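Local coordinates for amino acid ABC transporter, binding protein (Thermus thermophilus, PDB 3VV5) that binds the lysine analogue S-(2-aminoethyl)-L-cysteine (l-thialysine) as the periplasmic solute-binding component of an amino acid ABC transporter, at residues Q25-E30 / S35-I40; A70-L75 / M240-Y245. One frame throughout, in Å; residues are numbered along the deposited sequence.

Interaction 1: Q25-E30 / S35-I40; sequences QVRSFE and SGEIRI
R27 reaches over to the turn from helix 29-35 into strand 37-42 and lays the edge of its guanidinium against it. NH2 gives a hydrogen bond to S35 OG (2.9 Å), with the oxygen close to the guanidinium plane; NH1 gives one to E37 O (3.0 Å), and both bonds are fairly straight. The carboxylate of E37 adds a looser charge attraction: OE1 is 3.8 Å from R27 NH1 and well out of the guanidinium plane, with no N-H aimed at it. Two residues along the strand, on the side facing 25-30, R39 offers a face of its guanidinium to the side of R27, its NH1 3.5 Å from R27 NE, with the two planes 37° apart. These like charges sit near D97, whose OD2 makes a salt bridge with R27 NH1 and accepts from R39 N, and so probably eases the repulsion. R27 gets there because its chain bends at chi3 (-71°), turning the guanidinium toward the helix end. With an alanine here, the E37 carbonyl and S35 OG would probably lose their arginine donor, and the D97 and E37 carboxylates the positive charge they face. Farther out, S35 OG also bonds to I32 O, and G36 takes a positive phi where the chain leaves the helix. At the other end of the helix, S28 is the N-cap. This is the opening helix-to-strand turn of a family 3 solute-binding protein, leading into strand 37-42, which runs parallel to 76-81 and 98-100.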
ATOM      1  N   GLN A  25      -4.339 -21.198   9.251  1.00 33.04           N
ATOM      2  CA  GLN A  25      -3.734 -21.331  10.581  1.00 32.76           C
ATOM      3  C   GLN A  25      -2.704 -20.212  10.772  1.00 31.86           C
ATOM      4  O   GLN A  25      -2.011 -19.829   9.816  1.00 32.26           O
ATOM      5  CB  GLN A  25      -3.050 -22.694  10.762  1.00 33.15           C
ATOM      6  CG  GLN A  25      -2.968 -23.150  12.224  1.00 34.78           C
ATOM      7  CD  GLN A  25      -1.548 -23.525  12.667  1.00 37.40           C
ATOM      8  OE1 GLN A  25      -0.797 -24.178  11.932  1.00 38.24           O
ATOM      9  NE2 GLN A  25      -1.184 -23.115  13.886  1.00 36.55           N
ATOM     10  N   VAL A  26      -2.613 -19.681  11.988  1.00 30.14           N
ATOM     11  CA  VAL A  26      -1.545 -18.734  12.327  1.00 28.41           C
ATOM     12  C   VAL A  26      -0.293 -19.573  12.629  1.00 27.54           C
ATOM     13  O   VAL A  26      -0.288 -20.373  13.567  1.00 27.24           O
ATOM     14  CB  VAL A  26      -1.939 -17.817  13.511  1.00 28.83           C
ATOM     15  CG1 VAL A  26      -0.855 -16.763  13.791  1.00 28.56           C
ATOM     16  CG2 VAL A  26      -3.281 -17.136  13.249  1.00 28.97           C
ATOM     17  N   ARG A  27       0.747 -19.424  11.812  1.00 25.43           N
ATOM     18  CA  ARG A  27       1.941 -20.250  11.941  1.00 23.89           C
ATOM     19  C   ARG A  27       3.117 -19.441  12.480  1.00 22.89           C
ATOM     20  O   ARG A  27       3.379 -18.336  12.029  1.00 21.53           O
ATOM     21  CB  ARG A  27       2.330 -20.881  10.598  1.00 23.76           C
ATOM     22  CG  ARG A  27       1.218 -21.610   9.830  1.00 24.18           C
ATOM     23  CD  ARG A  27       1.811 -22.455   8.684  1.00 25.59           C
ATOM     24  NE  ARG A  27       2.310 -21.622   7.592  1.00 25.96           N
ATOM     25  CZ  ARG A  27       3.224 -21.998   6.697  1.00 26.99           C
ATOM     26  NH1 ARG A  27       3.598 -21.155   5.742  1.00 26.97           N
ATOM     27  NH2 ARG A  27       3.772 -23.209   6.747  1.00 26.71           N
ATOM     28  N   SER A  28       3.835 -20.011  13.443  1.00 22.30           N
ATOM     29  CA  SER A  28       5.054 -19.390  13.952  1.00 21.02           C
ATOM     30  C   SER A  28       6.163 -19.518  12.911  1.00 20.56           C
ATOM     31  O   SER A  28       6.066 -20.332  11.984  1.00 19.61           O
ATOM     32  CB  SER A  28       5.496 -20.098  15.225  1.00 21.26           C
ATOM     33  OG  SER A  28       6.124 -21.311  14.854  1.00 22.07           O
ATOM     34  N   PHE A  29       7.235 -18.748  13.093  1.00 20.04           N
ATOM     35  CA  PHE A  29       8.341 -18.740  12.141  1.00 20.75           C
ATOM     36  C   PHE A  29       8.991 -20.115  11.983  1.00 21.12           C
ATOM     37  O   PHE A  29       9.328 -20.533  10.868  1.00 20.44           O
ATOM     38  CB  PHE A  29       9.413 -17.713  12.534  1.00 20.36           C
ATOM     39  CG  PHE A  29      10.607 -17.735  11.624  1.00 20.07           C
ATOM     40  CD1 PHE A  29      10.485 -17.350  10.295  1.00 19.28           C
ATOM     41  CD2 PHE A  29      11.843 -18.189  12.085  1.00 19.78           C
ATOM     42  CE1 PHE A  29      11.580 -17.405   9.416  1.00 19.16           C
ATOM     43  CE2 PHE A  29      12.948 -18.240  11.241  1.00 20.94           C
ATOM     44  CZ  PHE A  29      12.816 -17.852   9.892  1.00 21.42           C
ATOM     45  N   GLU A  30       9.206 -20.781  13.116  1.00 22.05           N
ATOM     46  CA  GLU A  30       9.754 -22.134  13.151  1.00 23.67           C
ATOM     47  C   GLU A  30       8.897 -23.125  12.307  1.00 23.20           C
ATOM     48  O   GLU A  30       9.423 -23.918  11.506  1.00 22.90           O
ATOM     49  CB  GLU A  30       9.965 -22.590  14.619  1.00 24.59           C
ATOM     50  CG  GLU A  30       8.919 -22.067  15.692  1.00 27.99           C
ATOM     51  CD  GLU A  30       9.448 -20.936  16.621  1.00 32.71           C
ATOM     52  OE1 GLU A  30      10.552 -21.072  17.191  1.00 35.18           O
ATOM     53  OE2 GLU A  30       8.751 -19.920  16.813  1.00 32.40           O
ATOM     54  N   SER A  35       8.276 -25.966   6.764  1.00 26.34           N
ATOM     55  CA  SER A  35       7.458 -26.200   5.576  1.00 26.05           C
ATOM     56  C   SER A  35       8.197 -25.734   4.335  1.00 25.19           C
ATOM     57  O   SER A  35       7.950 -26.237   3.245  1.00 25.53           O
ATOM     58  CB  SER A  35       6.078 -25.554   5.688  1.00 25.67           C
ATOM     59  OG  SER A  35       6.142 -24.159   5.430  1.00 27.46           O
ATOM     60  N   GLY A  36       9.123 -24.786   4.510  1.00 24.86           N
ATOM     61  CA  GLY A  36       9.937 -24.281   3.405  1.00 23.30           C
ATOM     62  C   GLY A  36       9.252 -23.208   2.578  1.00 22.64           C
ATOM     63  O   GLY A  36       9.870 -22.632   1.688  1.00 22.45           O
ATOM     64  N   GLU A  37       7.982 -22.928   2.867  1.00 22.01           N
ATOM     65  CA  GLU A  37       7.236 -21.887   2.129  1.00 21.93           C
ATOM     66  C   GLU A  37       6.539 -20.896   3.063  1.00 20.55           C
ATOM     67  O   GLU A  37       6.068 -21.271   4.120  1.00 19.94           O
ATOM     68  CB  GLU A  37       6.216 -22.500   1.160  1.00 23.37           C
ATOM     69  CG  GLU A  37       5.306 -23.576   1.777  1.00 27.62           C
ATOM     70  CD  GLU A  37       3.828 -23.234   1.713  1.00 33.99           C
ATOM     71  OE1 GLU A  37       3.146 -23.414   2.755  1.00 36.45           O
ATOM     72  OE2 GLU A  37       3.345 -22.791   0.638  1.00 35.94           O
ATOM     73  N   ILE A  38       6.486 -19.625   2.654  1.00 19.47           N
ATOM     74  CA  ILE A  38       5.734 -18.603   3.371  1.00 17.78           C
ATOM     75  C   ILE A  38       4.649 -18.023   2.441  1.00 17.12           C
ATOM     76  O   ILE A  38       4.924 -17.623   1.290  1.00 15.88           O
ATOM     77  CB  ILE A  38       6.671 -17.499   3.940  1.00 17.99           C
ATOM     78  CG1 ILE A  38       5.902 -16.580   4.910  1.00 18.36           C
ATOM     79  CG2 ILE A  38       7.360 -16.689   2.803  1.00 17.78           C
ATOM     80  CD1 ILE A  38       6.779 -15.874   5.903  1.00 19.33           C
ATOM     81  N   ARG A  39       3.423 -17.994   2.948  1.00 16.52           N
ATOM     82  CA  ARG A  39       2.291 -17.471   2.194  1.00 16.33           C
ATOM     83  C   ARG A  39       2.142 -15.993   2.473  1.00 14.89           C
ATOM     84  O   ARG A  39       1.982 -15.588   3.629  1.00 14.13           O
ATOM     85  CB  ARG A  39       0.989 -18.155   2.592  1.00 16.95           C
ATOM     86  CG  ARG A  39       0.992 -19.690   2.659  1.00 22.36           C
ATOM     87  CD  ARG A  39      -0.438 -20.111   2.992  1.00 28.46           C
ATOM     88  NE  ARG A  39      -0.528 -21.178   3.984  1.00 34.55           N
ATOM     89  CZ  ARG A  39      -0.692 -21.000   5.300  1.00 37.06           C
ATOM     90  NH1 ARG A  39      -0.771 -22.066   6.083  1.00 37.62           N
ATOM     91  NH2 ARG A  39      -0.768 -19.781   5.848  1.00 37.18           N
ATOM     92  N   ILE A  40       2.150 -15.192   1.410  1.00 13.07           N
ATOM     93  CA  ILE A  40       2.141 -13.733   1.533  1.00 11.76           C
ATOM     94  C   ILE A  40       0.886 -13.151   0.877  1.00 11.56           C
ATOM     95  O   ILE A  40       0.630 -13.407  -0.299  1.00 10.99           O
ATOM     96  CB  ILE A  40       3.391 -13.118   0.861  1.00 11.71           C
ATOM     97  CG1 ILE A  40       4.660 -13.931   1.192  1.00 11.02           C
ATOM     98  CG2 ILE A  40       3.556 -11.635   1.264  1.00 10.26           C
ATOM     99  CD1 ILE A  40       5.924 -13.383   0.478  1.00  8.20           C
TER

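Interaction 2: A70-L75 / M240-Y245; sequences AERLGL and MQDGTY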
ATOM      1  N   ALA A  70      11.732 -13.087   2.104  1.00 13.23           N
ATOM      2  CA  ALA A  70      11.589 -14.545   2.071  1.00 13.49           C
ATOM      3  C   ALA A  70      12.927 -15.244   1.806  1.00 13.72           C
ATOM      4  O   ALA A  70      13.279 -16.234   2.482  1.00 14.93           O
ATOM      5  CB  ALA A  70      10.550 -14.954   1.023  1.00 12.71           C
ATOM      6  N   GLU A  71      13.673 -14.722   0.837  1.00 14.06           N
ATOM      7  CA  GLU A  71      14.963 -15.297   0.447  1.00 13.81           C
ATOM      8  C   GLU A  71      15.995 -15.243   1.564  1.00 13.35           C
ATOM      9  O   GLU A  71      16.688 -16.237   1.835  1.00 12.48           O
ATOM     10  CB  GLU A  71      15.491 -14.609  -0.806  1.00 14.50           C
ATOM     11  CG  GLU A  71      14.802 -15.095  -2.080  1.00 16.50           C
ATOM     12  CD  GLU A  71      14.923 -14.115  -3.240  1.00 22.50           C
ATOM     13  OE1 GLU A  71      15.855 -13.273  -3.240  1.00 22.99           O
ATOM     14  OE2 GLU A  71      14.080 -14.211  -4.168  1.00 24.14           O
ATOM     15  N   ARG A  72      16.085 -14.097   2.226  1.00 12.86           N
ATOM     16  CA  ARG A  72      16.986 -13.954   3.375  1.00 13.18           C
ATOM     17  C   ARG A  72      16.627 -14.904   4.521  1.00 14.12           C
ATOM     18  O   ARG A  72      17.516 -15.377   5.230  1.00 13.88           O
ATOM     19  CB  ARG A  72      17.025 -12.505   3.870  1.00 13.34           C
ATOM     20  CG  ARG A  72      18.031 -12.230   5.032  1.00 13.67           C
ATOM     21  CD  ARG A  72      19.454 -12.752   4.746  1.00 14.58           C
ATOM     22  NE  ARG A  72      20.404 -12.322   5.773  1.00 15.22           N
ATOM     23  CZ  ARG A  72      21.051 -11.170   5.733  1.00 13.03           C
ATOM     24  NH1 ARG A  72      21.890 -10.845   6.693  1.00 16.32           N
ATOM     25  NH2 ARG A  72      20.862 -10.341   4.727  1.00 13.63           N
ATOM     26  N   LEU A  73      15.333 -15.189   4.694  1.00 13.72           N
ATOM     27  CA  LEU A  73      14.869 -16.113   5.744  1.00 14.47           C
ATOM     28  C   LEU A  73      14.897 -17.589   5.332  1.00 15.38           C
ATOM     29  O   LEU A  73      14.586 -18.463   6.148  1.00 16.08           O
ATOM     30  CB  LEU A  73      13.463 -15.744   6.205  1.00 13.33           C
ATOM     31  CG  LEU A  73      13.308 -14.391   6.873  1.00 14.54           C
ATOM     32  CD1 LEU A  73      11.814 -14.015   6.964  1.00 15.50           C
ATOM     33  CD2 LEU A  73      14.004 -14.370   8.256  1.00 11.69           C
ATOM     34  N   GLY A  74      15.277 -17.853   4.083  1.00 16.08           N
ATOM     35  CA  GLY A  74      15.365 -19.216   3.527  1.00 17.23           C
ATOM     36  C   GLY A  74      14.033 -19.857   3.165  1.00 18.24           C
ATOM     37  O   GLY A  74      13.857 -21.076   3.306  1.00 17.93           O
ATOM     38  N   LEU A  75      13.098 -19.042   2.684  1.00 18.12           N
ATOM     39  CA  LEU A  75      11.725 -19.485   2.442  1.00 18.69           C
ATOM     40  C   LEU A  75      11.305 -19.275   1.005  1.00 18.46           C
ATOM     41  O   LEU A  75      11.680 -18.292   0.387  1.00 18.51           O
ATOM     42  CB  LEU A  75      10.753 -18.708   3.333  1.00 18.45           C
ATOM     43  CG  LEU A  75      10.942 -18.852   4.836  1.00 20.69           C
ATOM     44  CD1 LEU A  75      10.181 -17.745   5.599  1.00 19.81           C
ATOM     45  CD2 LEU A  75      10.511 -20.254   5.260  1.00 22.48           C
ATOM     46  N   MET A 240      17.935  -3.392   4.853  1.00 17.62           N
ATOM     47  CA  MET A 240      18.288  -1.982   4.873  1.00 19.90           C
ATOM     48  C   MET A 240      19.793  -1.788   5.074  1.00 20.47           C
ATOM     49  O   MET A 240      20.388  -0.875   4.497  1.00 22.48           O
ATOM     50  CB  MET A 240      17.481  -1.249   5.933  1.00 20.30           C
ATOM     51  CG  MET A 240      16.046  -1.020   5.518  1.00 22.43           C
ATOM     52  SD  MET A 240      15.154  -0.208   6.847  1.00 30.32           S
ATOM     53  CE  MET A 240      15.629   1.484   6.601  1.00 29.17           C
ATOM     54  N   GLN A 241      20.410  -2.654   5.858  1.00 20.86           N
ATOM     55  CA  GLN A 241      21.851  -2.558   6.119  1.00 22.30           C
ATOM     56  C   GLN A 241      22.710  -3.023   4.924  1.00 21.69           C
ATOM     57  O   GLN A 241      23.712  -2.385   4.589  1.00 22.23           O
ATOM     58  CB  GLN A 241      22.220  -3.309   7.417  1.00 23.11           C
ATOM     59  CG  GLN A 241      23.594  -4.009   7.387  1.00 28.96           C
ATOM     60  CD  GLN A 241      24.289  -4.142   8.743  1.00 34.43           C
ATOM     61  OE1 GLN A 241      25.516  -4.268   8.800  1.00 38.36           O
ATOM     62  NE2 GLN A 241      23.518  -4.131   9.829  1.00 37.87           N
ATOM     63  N   ASP A 242      22.311  -4.109   4.267  1.00 20.59           N
ATOM     64  CA  ASP A 242      23.194  -4.762   3.305  1.00 18.73           C
ATOM     65  C   ASP A 242      23.122  -4.222   1.877  1.00 17.86           C
ATOM     66  O   ASP A 242      23.812  -4.726   0.980  1.00 17.20           O
ATOM     67  CB  ASP A 242      23.018  -6.292   3.353  1.00 19.59           C
ATOM     68  CG  ASP A 242      21.727  -6.780   2.691  1.00 17.83           C
ATOM     69  OD1 ASP A 242      21.042  -5.991   1.999  1.00 16.50           O
ATOM     70  OD2 ASP A 242      21.408  -7.982   2.869  1.00 17.55           O
ATOM     71  N   GLY A 243      22.271  -3.216   1.660  1.00 16.35           N
ATOM     72  CA  GLY A 243      22.163  -2.586   0.351  1.00 15.71           C
ATOM     73  C   GLY A 243      20.981  -3.036  -0.491  1.00 15.19           C
ATOM     74  O   GLY A 243      20.655  -2.389  -1.481  1.00 14.81           O
ATOM     75  N   THR A 244      20.355  -4.151  -0.115  1.00 13.78           N
ATOM     76  CA  THR A 244      19.229  -4.689  -0.870  1.00 12.68           C
ATOM     77  C   THR A 244      18.058  -3.710  -0.894  1.00 12.96           C
ATOM     78  O   THR A 244      17.453  -3.472  -1.943  1.00 12.64           O
ATOM     79  CB  THR A 244      18.748  -6.048  -0.302  1.00 13.04           C
ATOM     80  OG1 THR A 244      19.682  -7.075  -0.677  1.00 11.78           O
ATOM     81  CG2 THR A 244      17.371  -6.408  -0.850  1.00 10.62           C
ATOM     82  N   TYR A 245      17.734  -3.156   0.262  1.00 11.96           N
ATOM     83  CA  TYR A 245      16.596  -2.225   0.319  1.00 12.39           C
ATOM     84  C   TYR A 245      16.815  -1.020  -0.616  1.00 12.63           C
ATOM     85  O   TYR A 245      15.921  -0.643  -1.381  1.00 12.63           O
ATOM     86  CB  TYR A 245      16.352  -1.764   1.747  1.00 11.66           C
ATOM     87  CG  TYR A 245      15.145  -0.865   1.830  1.00 13.23           C
ATOM     88  CD1 TYR A 245      15.234   0.465   1.429  1.00 14.15           C
ATOM     89  CD2 TYR A 245      13.909  -1.349   2.287  1.00 13.50           C
ATOM     90  CE1 TYR A 245      14.149   1.307   1.464  1.00 13.67           C
ATOM     91  CE2 TYR A 245      12.786  -0.486   2.338  1.00 12.54           C
ATOM     92  CZ  TYR A 245      12.931   0.837   1.920  1.00 12.92           C
ATOM     93  OH  TYR A 245      11.876   1.733   1.932  1.00 11.19           O
TER
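An Asx turn at the break between helices 226-242 and 244-253 holds D242, the acid that meets R72 from the last turn of helix 61-72. The contact is a single salt bridge on the surface: R72 NH2 lies 3.1 Å from D242 OD2, and that oxygen stands at the guanidinium edge, near its plane. The N-H points poorly, at 126°, so the hydrogen bond within the bridge is weak. The two flat groups are tilted by only 25°, and the side chains run past each other in opposite directions. R72 extends away from its helix with CG anti to the backbone N, then bends at chi2 (51°), which carries NH2 over to the acid. R72 NE also has a long, weak ion pair with E238 of helix 226-242. The other carboxylate oxygen is used at home: D242 OD1 accepts from T244 N at 2.9 Å, met nearly along its C-O bond, and this likely keeps the carboxylate from turning. G243, between them, has a positive phi and stands at the N-cap position of helix 244-253. Behind R72, helix 61-72 ends in a Schellman motif at G74, with L75 N bonded to A70 O (2.8 Å) and G74 N to E71 O (3.1 Å). Both R72 and D242 also touch a crystal neighbour, so the lattice may influence their pose. Farther along the segment, L73 packs on R234 and A235 of helix 226-242 and on F29 of helix 29-35, while L75 lies against I38 of strand 37-42.

From the N terminus, interaction 1 closes first: a short loop spanning helix 29-35 brings the leading segment back beside the start of strand 37-42. Helix 61-72 follows, and interaction 2 then joins its end to the junction of helices 226-242 and 244-253, closing a loop of more than 160 residues. The two are in series, neither nested nor crossed, with centres about 17 Å apart. They nevertheless meet through apolar packing: I38 CG2 lies 4.0 Å from A70 CB, and F29 CE1 lies 4.1 Å from L75 CD1. Together they tie the first helix and strand to helix 61-72 and to the C-terminal helices on the same side of the chain's centre.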